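Local coordinates for protein delta-aminolevulinic acid dehydratase (Toxoplasma gondii ME49, PDB 3OBK) that catalyses the condensation of two molecules of 5-aminolevulinic acid to porphobilinogen, the common pyrrole precursor in tetrapyrrole biosynthesis, at residues H163-Q168 against D184-R189; A297-A302 against K311-E316; Y210-A215 against L273-K278. All blocks are in the same frame, centred on the assembly; numbering follows the deposited sequence.

Contact 1 of 3, residues H163-Q168 against D184-R189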
loop_
_atom_site.group_PDB
_atom_site.type_symbol
_atom_site.label_atom_id
_atom_site.label_comp_id
_atom_site.label_asym_id
_atom_site.label_seq_id
_atom_site.Cartn_x
_atom_site.Cartn_y
_atom_site.Cartn_z
ATOM N N HIS A 163 24.593 8.951 -30.031
ATOM C CA HIS A 163 25.259 8.260 -31.141
ATOM C C HIS A 163 26.739 7.989 -30.817
ATOM O O HIS A 163 27.216 6.865 -31.017
ATOM C CB HIS A 163 25.114 9.078 -32.420
ATOM C CG HIS A 163 25.509 8.350 -33.676
ATOM N ND1 HIS A 163 25.475 6.970 -33.801
ATOM C CD2 HIS A 163 25.890 8.829 -34.887
ATOM C CE1 HIS A 163 25.838 6.633 -35.029
ATOM N NE2 HIS A 163 26.079 7.742 -35.710
ATOM N N GLN A 164 27.435 9.007 -30.293
ATOM C CA GLN A 164 28.822 8.859 -29.841
ATOM C C GLN A 164 28.956 7.823 -28.734
ATOM O O GLN A 164 29.877 6.998 -28.750
ATOM C CB GLN A 164 29.401 10.183 -29.328
ATOM C CG GLN A 164 29.504 11.346 -30.324
ATOM C CD GLN A 164 30.255 10.999 -31.595
ATOM O OE1 GLN A 164 29.724 10.327 -32.453
ATOM N NE2 GLN A 164 31.487 11.468 -31.719
ATOM N N LEU A 165 28.048 7.860 -27.761
ATOM C CA LEU A 165 28.119 6.911 -26.643
ATOM C C LEU A 165 27.875 5.472 -27.098
ATOM O O LEU A 165 28.447 4.523 -26.519
ATOM C CB LEU A 165 27.102 7.260 -25.570
ATOM C CG LEU A 165 27.213 8.625 -24.926
ATOM C CD1 LEU A 165 26.025 8.845 -23.997
ATOM C CD2 LEU A 165 28.525 8.749 -24.211
ATOM N N CYS A 166 27.035 5.304 -28.125
ATOM C CA CYS A 166 26.838 3.992 -28.721
ATOM C C CYS A 166 28.134 3.478 -29.332
ATOM O O CYS A 166 28.472 2.295 -29.178
ATOM C CB CYS A 166 25.717 3.994 -29.750
ATOM S SG CYS A 166 24.060 4.186 -28.991
ATOM N N LYS A 167 28.889 4.357 -29.972
ATOM C CA LYS A 167 30.146 3.925 -30.560
ATOM C C LYS A 167 31.111 3.568 -29.460
ATOM O O LYS A 167 31.762 2.553 -29.538
ATOM C CB LYS A 167 30.767 5.002 -31.450
ATOM C CG LYS A 167 30.039 5.255 -32.762
ATOM C CD LYS A 167 30.634 6.503 -33.364
ATOM C CE LYS A 167 30.116 6.836 -34.728
ATOM N NZ LYS A 167 31.097 7.788 -35.370
ATOM N N GLN A 168 31.187 4.416 -28.442
ATOM C CA GLN A 168 32.028 4.175 -27.288
ATOM C C GLN A 168 31.712 2.871 -26.613
ATOM O O GLN A 168 32.636 2.100 -26.315
ATOM C CB GLN A 168 31.921 5.283 -26.243
ATOM C CG GLN A 168 32.931 5.121 -25.097
ATOM C CD GLN A 168 32.811 6.189 -24.052
ATOM O OE1 GLN A 168 31.797 6.874 -23.972
ATOM N NE2 GLN A 168 33.849 6.349 -23.248
ATOM N N ASP A 184 26.526 9.540 -18.347
ATOM C CA ASP A 184 26.359 10.751 -19.151
ATOM C C ASP A 184 25.133 11.571 -18.841
ATOM O O ASP A 184 25.151 12.774 -19.050
ATOM C CB ASP A 184 26.239 10.344 -20.616
ATOM C CG ASP A 184 25.219 9.242 -20.816
ATOM O OD1 ASP A 184 25.514 8.099 -20.396
ATOM O OD2 ASP A 184 24.122 9.532 -21.353
ATOM N N MET A 185 24.060 10.900 -18.419
ATOM C CA MET A 185 22.753 11.492 -18.149
ATOM C C MET A 185 22.070 12.115 -19.379
ATOM O O MET A 185 21.223 13.023 -19.266
ATOM C CB MET A 185 22.833 12.447 -16.963
ATOM C CG MET A 185 23.078 11.745 -15.629
ATOM S SD MET A 185 21.748 10.642 -15.069
ATOM C CE MET A 185 20.565 11.819 -14.456
ATOM N N MET A 186 22.392 11.596 -20.561
ATOM C CA MET A 186 21.620 11.929 -21.750
ATOM C C MET A 186 20.333 11.175 -21.644
ATOM O O MET A 186 20.281 10.127 -21.026
ATOM C CB MET A 186 22.339 11.518 -23.024
ATOM C CG MET A 186 23.655 12.260 -23.249
ATOM S SD MET A 186 23.468 14.057 -23.311
ATOM C CE MET A 186 23.890 14.650 -21.656
ATOM N N ASP A 187 19.281 11.712 -22.230
ATOM C CA ASP A 187 18.023 11.033 -22.247
ATOM C C ASP A 187 18.065 9.879 -23.213
ATOM O O ASP A 187 18.541 10.013 -24.325
ATOM C CB ASP A 187 16.923 12.001 -22.640
ATOM C CG ASP A 187 16.553 12.911 -21.515
ATOM O OD1 ASP A 187 16.720 12.486 -20.357
ATOM O OD2 ASP A 187 16.129 14.057 -21.777
ATOM N N GLY A 188 17.577 8.729 -22.775
ATOM C CA GLY A 188 17.392 7.604 -23.687
ATOM C C GLY A 188 18.629 6.821 -24.049
ATOM O O GLY A 188 18.547 5.910 -24.843
ATOM N N ARG A 189 19.774 7.121 -23.450
ATOM C CA ARG A 189 20.993 6.409 -23.856
ATOM C C ARG A 189 20.967 4.917 -23.529
ATOM O O ARG A 189 21.552 4.131 -24.276
ATOM C CB ARG A 189 22.278 7.098 -23.321
ATOM C CG ARG A 189 22.811 6.682 -21.966
ATOM C CD ARG A 189 22.007 7.232 -20.796
ATOM N NE ARG A 189 22.890 7.530 -19.669
ATOM C CZ ARG A 189 22.493 7.724 -18.416
ATOM N NH1 ARG A 189 21.219 7.636 -18.089
ATOM N NH2 ARG A 189 23.393 7.979 -17.467
#
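L165, on helix 158-175, sets one methyl directly above the carboxylate of D184, with L165 CD1 3.3 Å from D184 CG. The methyl lies over the flat face, as near to D184 OD2 (3.3 Å) as to CG and 3.7 Å from D184 OD1. L165 CD1 is also 4.2 Å from M186 CG in the loop and equally far from R189 CB, at the start of helix 189-199. L165 CG lies anti to the carbonyl carbon (chi1 -60°) and the chain is extended beyond it, which carries CD1 out to the loop.

Two bonds hold D184 from the side away from L165. The backbone N-H of M186 reaches D184 OD2 over 2.8 Å from above the carboxylate plane, closing an Asx turn. R189 NE forms a salt bridge to D184 OD1, also 2.8 Å long and nearly straight (165°), on the syn side but tilted out of the carboxylate plane. R189 NH2 bonds to Y210 O. G188, with positive phi, is the N-cap of helix 189-199, so the loop passes straight into the next helix.

L165 also packs on V135 of a neighbouring strand. Segment 163-168 meets the loop through carbon atoms, while N158, earlier on the same helix, bonds D187 N. An aspartate suits this place because its oxygens organise the loop, while a leucine covers the remaining face. The buried carboxylate is probably balanced by R189, whose side chain also lies about 4 Å from a bound magnesium ion.

Contact 2 of 3, residues A297-A302 against K311-E316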
loop_
_atom_site.group_PDB
_atom_site.type_symbol
_atom_site.label_atom_id
_atom_site.label_comp_id
_atom_site.label_asym_id
_atom_site.label_seq_id
_atom_site.Cartn_x
_atom_site.Cartn_y
_atom_site.Cartn_z
ATOM N N ALA A 297 37.960 12.190 -0.324
ATOM C CA ALA A 297 38.843 13.273 0.117
ATOM C C ALA A 297 38.487 13.735 1.525
ATOM O O ALA A 297 39.371 13.952 2.357
ATOM C CB ALA A 297 38.773 14.432 -0.856
ATOM N N MET A 298 37.197 13.862 1.808
ATOM C CA MET A 298 36.782 14.304 3.123
ATOM C C MET A 298 37.295 13.375 4.240
ATOM O O MET A 298 37.813 13.821 5.259
ATOM C CB MET A 298 35.264 14.433 3.173
ATOM C CG MET A 298 34.765 15.750 2.598
ATOM S SD MET A 298 32.956 15.799 2.388
ATOM C CE MET A 298 32.427 15.615 4.091
ATOM N N LEU A 299 37.139 12.077 4.022
ATOM C CA LEU A 299 37.510 11.071 4.994
ATOM C C LEU A 299 38.994 11.142 5.223
ATOM O O LEU A 299 39.430 11.207 6.373
ATOM C CB LEU A 299 37.121 9.663 4.505
ATOM C CG LEU A 299 35.836 9.076 5.093
ATOM C CD1 LEU A 299 35.451 7.715 4.541
ATOM C CD2 LEU A 299 36.003 8.974 6.601
ATOM N N LYS A 300 39.752 11.110 4.121
ATOM C CA LYS A 300 41.226 11.213 4.164
ATOM C C LYS A 300 41.714 12.475 4.833
ATOM O O LYS A 300 42.614 12.445 5.672
ATOM C CB LYS A 300 41.825 11.202 2.756
ATOM C CG LYS A 300 42.020 9.826 2.169
ATOM C CD LYS A 300 43.243 9.073 2.791
ATOM C CE LYS A 300 43.266 7.607 2.301
ATOM N NZ LYS A 300 44.281 6.778 2.954
ATOM N N ALA A 301 41.124 13.589 4.440
ATOM C CA ALA A 301 41.477 14.863 5.018
ATOM C C ALA A 301 41.377 14.732 6.511
ATOM O O ALA A 301 42.309 15.089 7.230
ATOM C CB ALA A 301 40.582 15.931 4.519
ATOM N N ALA A 302 40.272 14.182 6.984
ATOM C CA ALA A 302 40.013 14.147 8.406
ATOM C C ALA A 302 40.926 13.166 9.052
ATOM O O ALA A 302 41.485 13.443 10.094
ATOM C CB ALA A 302 38.561 13.790 8.696
ATOM N N LYS A 311 39.701 3.830 9.895
ATOM C CA LYS A 311 39.200 2.495 9.754
ATOM C C LYS A 311 37.767 2.429 10.231
ATOM O O LYS A 311 36.913 1.873 9.559
ATOM C CB LYS A 311 40.076 1.533 10.561
ATOM C CG LYS A 311 39.708 0.042 10.487
ATOM C CD LYS A 311 40.799 -0.808 11.169
ATOM C CE LYS A 311 40.321 -2.243 11.482
ATOM N NZ LYS A 311 41.384 -3.139 12.071
ATOM N N ASP A 312 37.495 2.967 11.400
ATOM C CA ASP A 312 36.166 2.809 11.972
ATOM C C ASP A 312 35.134 3.466 11.069
ATOM O O ASP A 312 34.092 2.893 10.787
ATOM C CB ASP A 312 36.062 3.472 13.334
ATOM C CG ASP A 312 36.898 2.800 14.386
ATOM O OD1 ASP A 312 36.954 1.551 14.407
ATOM O OD2 ASP A 312 37.447 3.554 15.231
ATOM N N THR A 313 35.447 4.677 10.635
ATOM C CA THR A 313 34.532 5.481 9.889
ATOM C C THR A 313 34.344 4.871 8.486
ATOM O O THR A 313 33.232 4.692 8.055
ATOM C CB THR A 313 34.984 6.992 9.920
ATOM O OG1 THR A 313 36.254 7.150 9.288
ATOM C CG2 THR A 313 35.130 7.472 11.372
ATOM N N VAL A 314 35.414 4.449 7.816
ATOM C CA VAL A 314 35.263 3.759 6.532
ATOM C C VAL A 314 34.348 2.537 6.657
ATOM O O VAL A 314 33.432 2.385 5.879
ATOM C CB VAL A 314 36.603 3.356 5.886
ATOM C CG1 VAL A 314 36.382 2.382 4.747
ATOM C CG2 VAL A 314 37.336 4.590 5.344
ATOM N N LEU A 315 34.568 1.690 7.656
ATOM C CA LEU A 315 33.774 0.474 7.823
ATOM C C LEU A 315 32.316 0.743 8.160
ATOM O O LEU A 315 31.451 -0.071 7.798
ATOM C CB LEU A 315 34.380 -0.445 8.901
ATOM C CG LEU A 315 35.792 -1.013 8.639
ATOM C CD1 LEU A 315 36.362 -1.869 9.776
ATOM C CD2 LEU A 315 35.797 -1.782 7.329
ATOM N N GLU A 316 32.027 1.845 8.858
ATOM C CA GLU A 316 30.631 2.241 9.152
ATOM C C GLU A 316 29.939 2.799 7.887
ATOM O O GLU A 316 28.778 2.533 7.605
ATOM C CB GLU A 316 30.622 3.276 10.269
ATOM C CG GLU A 316 29.280 3.916 10.559
ATOM C CD GLU A 316 29.289 4.810 11.801
ATOM O OE1 GLU A 316 30.284 4.787 12.584
ATOM O OE2 GLU A 316 28.306 5.557 12.002
#
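Two successive helices of the TIM-barrel fold, 293-305 and 310-324, meet here just before the chain enters strand 328-331. A short linker joins them, the two segments run in roughly opposite directions, and the contact rests on one residue of the first helix. That residue is L299, whose two methyls are shared between neighbours on the second helix. L299 CD1 meets V314 CG2 at 3.7 Å, an apolar contact in which the two side chains lie slantwise to one another. L299 CD2 lies 3.3 Å from T313 OG1 and 4.0 Å from T313 CB; here the side chains pass alongside, heading in opposite directions. The chi1 of L299, -100°, is off the usual staggered values, while one methyl meets each partner.

T313 places its hydroxyl between the backbone N and the carbonyl carbon (chi1 63°). That turns OG1 to hydrogen-bond S309 O, just ahead of its own helix, and E310 O at the start of it, so the close methyl is merely a neighbour of an oxygen already engaged. V314, branched at CB, spreads its methyls: CG2 faces L299, while the side chain also packs on W340 of helix 334-346. I308, in the linker, touches both L299 and T313, and L299 also packs on M298 of the second subunit.

A leucine suits this place because its fork can serve two neighbours at once. Between the segments the contact has no hydrogen bond and is largely apolar, and the threonine can join it because its polar group is bonded to the backbone nearby. The same two helices are also linked by a salt bridge from K300 NZ to E310 OE1.

Contact 3 of 3, residues Y210-A215 against L273-K278. With PBG (3-[5-(aminomethyl)-4-(carboxymethyl)-1H-pyrrol-3-yl]propanoic acid), chain L.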
loop_
_atom_site.group_PDB
_atom_site.type_symbol
_atom_site.label_atom_id
_atom_site.label_comp_id
_atom_site.label_asym_id
_atom_site.label_seq_id
_atom_site.Cartn_x
_atom_site.Cartn_y
_atom_site.Cartn_z
ATOM N N TYR A 210 23.702 4.640 -14.704
ATOM C CA TYR A 210 23.657 5.710 -13.708
ATOM C C TYR A 210 22.306 6.386 -13.890
ATOM O O TYR A 210 22.181 7.217 -14.750
ATOM C CB TYR A 210 24.764 6.714 -13.932
ATOM C CG TYR A 210 26.149 6.285 -13.565
ATOM C CD1 TYR A 210 26.868 5.445 -14.365
ATOM C CD2 TYR A 210 26.776 6.799 -12.447
ATOM C CE1 TYR A 210 28.189 5.076 -14.040
ATOM C CE2 TYR A 210 28.081 6.441 -12.107
ATOM C CZ TYR A 210 28.791 5.576 -12.906
ATOM O OH TYR A 210 30.108 5.235 -12.571
ATOM N N SER A 211 21.289 5.990 -13.115
ATOM C CA SER A 211 19.938 6.564 -13.264
ATOM C C SER A 211 19.788 7.860 -12.547
ATOM O O SER A 211 19.261 8.799 -13.115
ATOM C CB SER A 211 18.857 5.660 -12.692
ATOM O OG SER A 211 18.955 4.406 -13.263
ATOM N N CYS A 212 20.211 7.879 -11.289
ATOM C CA CYS A 212 20.044 9.033 -10.432
ATOM C C CYS A 212 21.420 9.598 -10.077
ATOM O O CYS A 212 21.983 9.299 -9.041
ATOM C CB CYS A 212 19.255 8.629 -9.182
ATOM S SG CYS A 212 17.831 7.560 -9.567
ATOM N N LYS A 213 21.971 10.372 -11.000
ATOM C CA LYS A 213 23.281 10.983 -10.857
ATOM C C LYS A 213 23.056 12.479 -10.740
ATOM O O LYS A 213 22.478 13.082 -11.635
ATOM C CB LYS A 213 24.156 10.698 -12.060
ATOM C CG LYS A 213 25.429 11.488 -12.025
ATOM C CD LYS A 213 26.391 11.016 -13.083
ATOM C CE LYS A 213 27.707 11.707 -12.936
ATOM N NZ LYS A 213 28.667 11.156 -13.858
ATOM N N TYR A 214 23.511 13.065 -9.639
ATOM C CA TYR A 214 23.159 14.438 -9.327
ATOM C C TYR A 214 24.224 15.444 -9.775
ATOM O O TYR A 214 25.390 15.119 -9.878
ATOM C CB TYR A 214 22.841 14.550 -7.837
ATOM C CG TYR A 214 21.505 13.912 -7.496
ATOM C CD1 TYR A 214 21.381 12.548 -7.299
ATOM C CD2 TYR A 214 20.354 14.679 -7.428
ATOM C CE1 TYR A 214 20.129 11.962 -7.009
ATOM C CE2 TYR A 214 19.124 14.121 -7.133
ATOM C CZ TYR A 214 19.017 12.761 -6.931
ATOM O OH TYR A 214 17.788 12.241 -6.649
ATOM N N ALA A 215 23.791 16.658 -10.091
ATOM C CA ALA A 215 24.699 17.753 -10.467
ATOM C C ALA A 215 25.477 18.194 -9.260
ATOM O O ALA A 215 25.268 19.259 -8.739
ATOM C CB ALA A 215 23.905 18.938 -11.071
ATOM N N LEU A 273 21.587 8.684 0.260
ATOM C CA LEU A 273 21.114 7.395 0.772
ATOM C C LEU A 273 19.601 7.349 0.748
ATOM O O LEU A 273 19.025 6.301 0.565
ATOM C CB LEU A 273 21.671 7.079 2.167
ATOM C CG LEU A 273 23.214 6.893 2.375
ATOM C CD1 LEU A 273 23.560 6.545 3.831
ATOM C CD2 LEU A 273 23.799 5.871 1.398
ATOM N N ASP A 274 18.951 8.495 0.876
ATOM C CA ASP A 274 17.480 8.544 0.737
ATOM C C ASP A 274 17.011 8.142 -0.656
ATOM O O ASP A 274 15.986 7.472 -0.791
ATOM C CB ASP A 274 16.886 9.921 1.093
ATOM C CG ASP A 274 17.415 11.010 0.228
ATOM O OD1 ASP A 274 18.661 11.064 0.112
ATOM O OD2 ASP A 274 16.629 11.814 -0.333
ATOM N N VAL A 275 17.719 8.578 -1.678
ATOM C CA VAL A 275 17.340 8.242 -3.029
ATOM C C VAL A 275 17.642 6.770 -3.283
ATOM O O VAL A 275 16.857 6.060 -3.900
ATOM C CB VAL A 275 18.094 9.126 -4.029
ATOM C CG1 VAL A 275 17.754 8.736 -5.493
ATOM C CG2 VAL A 275 17.764 10.569 -3.748
ATOM N N LEU A 276 18.789 6.327 -2.781
ATOM C CA LEU A 276 19.190 4.936 -2.852
ATOM C C LEU A 276 18.111 4.052 -2.258
ATOM O O LEU A 276 17.688 3.104 -2.905
ATOM C CB LEU A 276 20.529 4.725 -2.123
ATOM C CG LEU A 276 21.132 3.335 -2.105
ATOM C CD1 LEU A 276 21.500 2.849 -3.499
ATOM C CD2 LEU A 276 22.372 3.321 -1.211
ATOM N N ALA A 277 17.657 4.354 -1.040
ATOM C CA ALA A 277 16.641 3.520 -0.373
ATOM C C ALA A 277 15.334 3.544 -1.126
ATOM O O ALA A 277 14.658 2.532 -1.222
ATOM C CB ALA A 277 16.411 3.932 1.049
ATOM N N LYS A 278 14.967 4.695 -1.663
ATOM C CA LYS A 278 13.656 4.800 -2.301
ATOM C C LYS A 278 13.637 3.972 -3.578
ATOM O O LYS A 278 12.700 3.217 -3.801
ATOM C CB LYS A 278 13.274 6.243 -2.556
ATOM C CG LYS A 278 11.927 6.415 -3.255
ATOM C CD LYS A 278 10.752 5.610 -2.603
ATOM C CE LYS A 278 9.840 6.477 -1.717
ATOM N NZ LYS A 278 9.163 5.636 -0.645
HETATM C CHA PBG L . 32.079 11.292 -15.885
HETATM C C1A PBG L . 32.280 10.834 -14.478
HETATM C C2A PBG L . 32.397 11.645 -13.352
HETATM C C3A PBG L . 32.565 10.787 -12.281
HETATM C C4A PBG L . 32.456 9.497 -12.766
HETATM N NA PBG L . 32.313 9.548 -14.098
HETATM C C5A PBG L . 32.517 13.148 -13.282
HETATM C C6A PBG L . 31.324 13.928 -13.629
HETATM O O1A PBG L . 30.434 13.336 -14.296
HETATM O O2A PBG L . 31.263 15.144 -13.340
HETATM C C7A PBG L . 32.812 11.202 -10.883
HETATM C C8A PBG L . 33.261 10.149 -9.940
HETATM C C9A PBG L . 33.803 10.571 -8.638
HETATM O O3A PBG L . 34.537 9.782 -8.051
HETATM O O4A PBG L . 33.800 11.746 -8.241
HETATM N N1 PBG L . 30.849 10.966 -16.531
#
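Strand 206-213 turns a corner at C212, and there the backbone comes nearest to the first turn of helix 273-282, with C212 CA and V275 CA 7.9 Å apart. V275 carries the contact, approached by Y214 from the opposite direction. Y214 OH is 3.3 Å from V275 CG2 and 3.7 Å from V275 CG1, so the end of the phenol rests against both branches, and V275 CG2 stands obliquely to the ring. V275 CG1 also meets C212 CB at 4.0 Å. With CG1 anti to the backbone N (chi1 177°), the valine presents both methyls to segment 210-215. The phenol oxygen has its polar partner in N245 O, while the Y214 ring stacks on Y272.

Between C212 and Y214, K213 points the other way. Its chain is extended, and K213 NZ donates a hydrogen bond of 2.8 Å to O1A of porphobilinogen, whose pocket it helps to form, with S183 O as a further partner. K213 is probably one of the two family lysines that form Schiff bases with substrate, K267 being the other. Alternation thus turns an apolar wall to the helix and the lysine amine to the product.

Overall arrangement
Followed from the N terminus, the three contacts come in series, and none nests within or crosses another. Contact 1 closes a 15-residue interval holding strand 179-182, bringing the loop after the strand back to the helix before it, 158-175. Contact 3 spans 57 residues, linking the end of strand 206-213 to helix 273-282 past strand 263-267. Contact 2 closes an eight-residue interval between the helices that follow strand 287-291. Contacts 1 and 3 touch, M185 CE packing against the carbonyl oxygens of S211 and K213. Contact 2 lies on the opposite side of the chain's centre from contact 1; all three adjoin a second subunit.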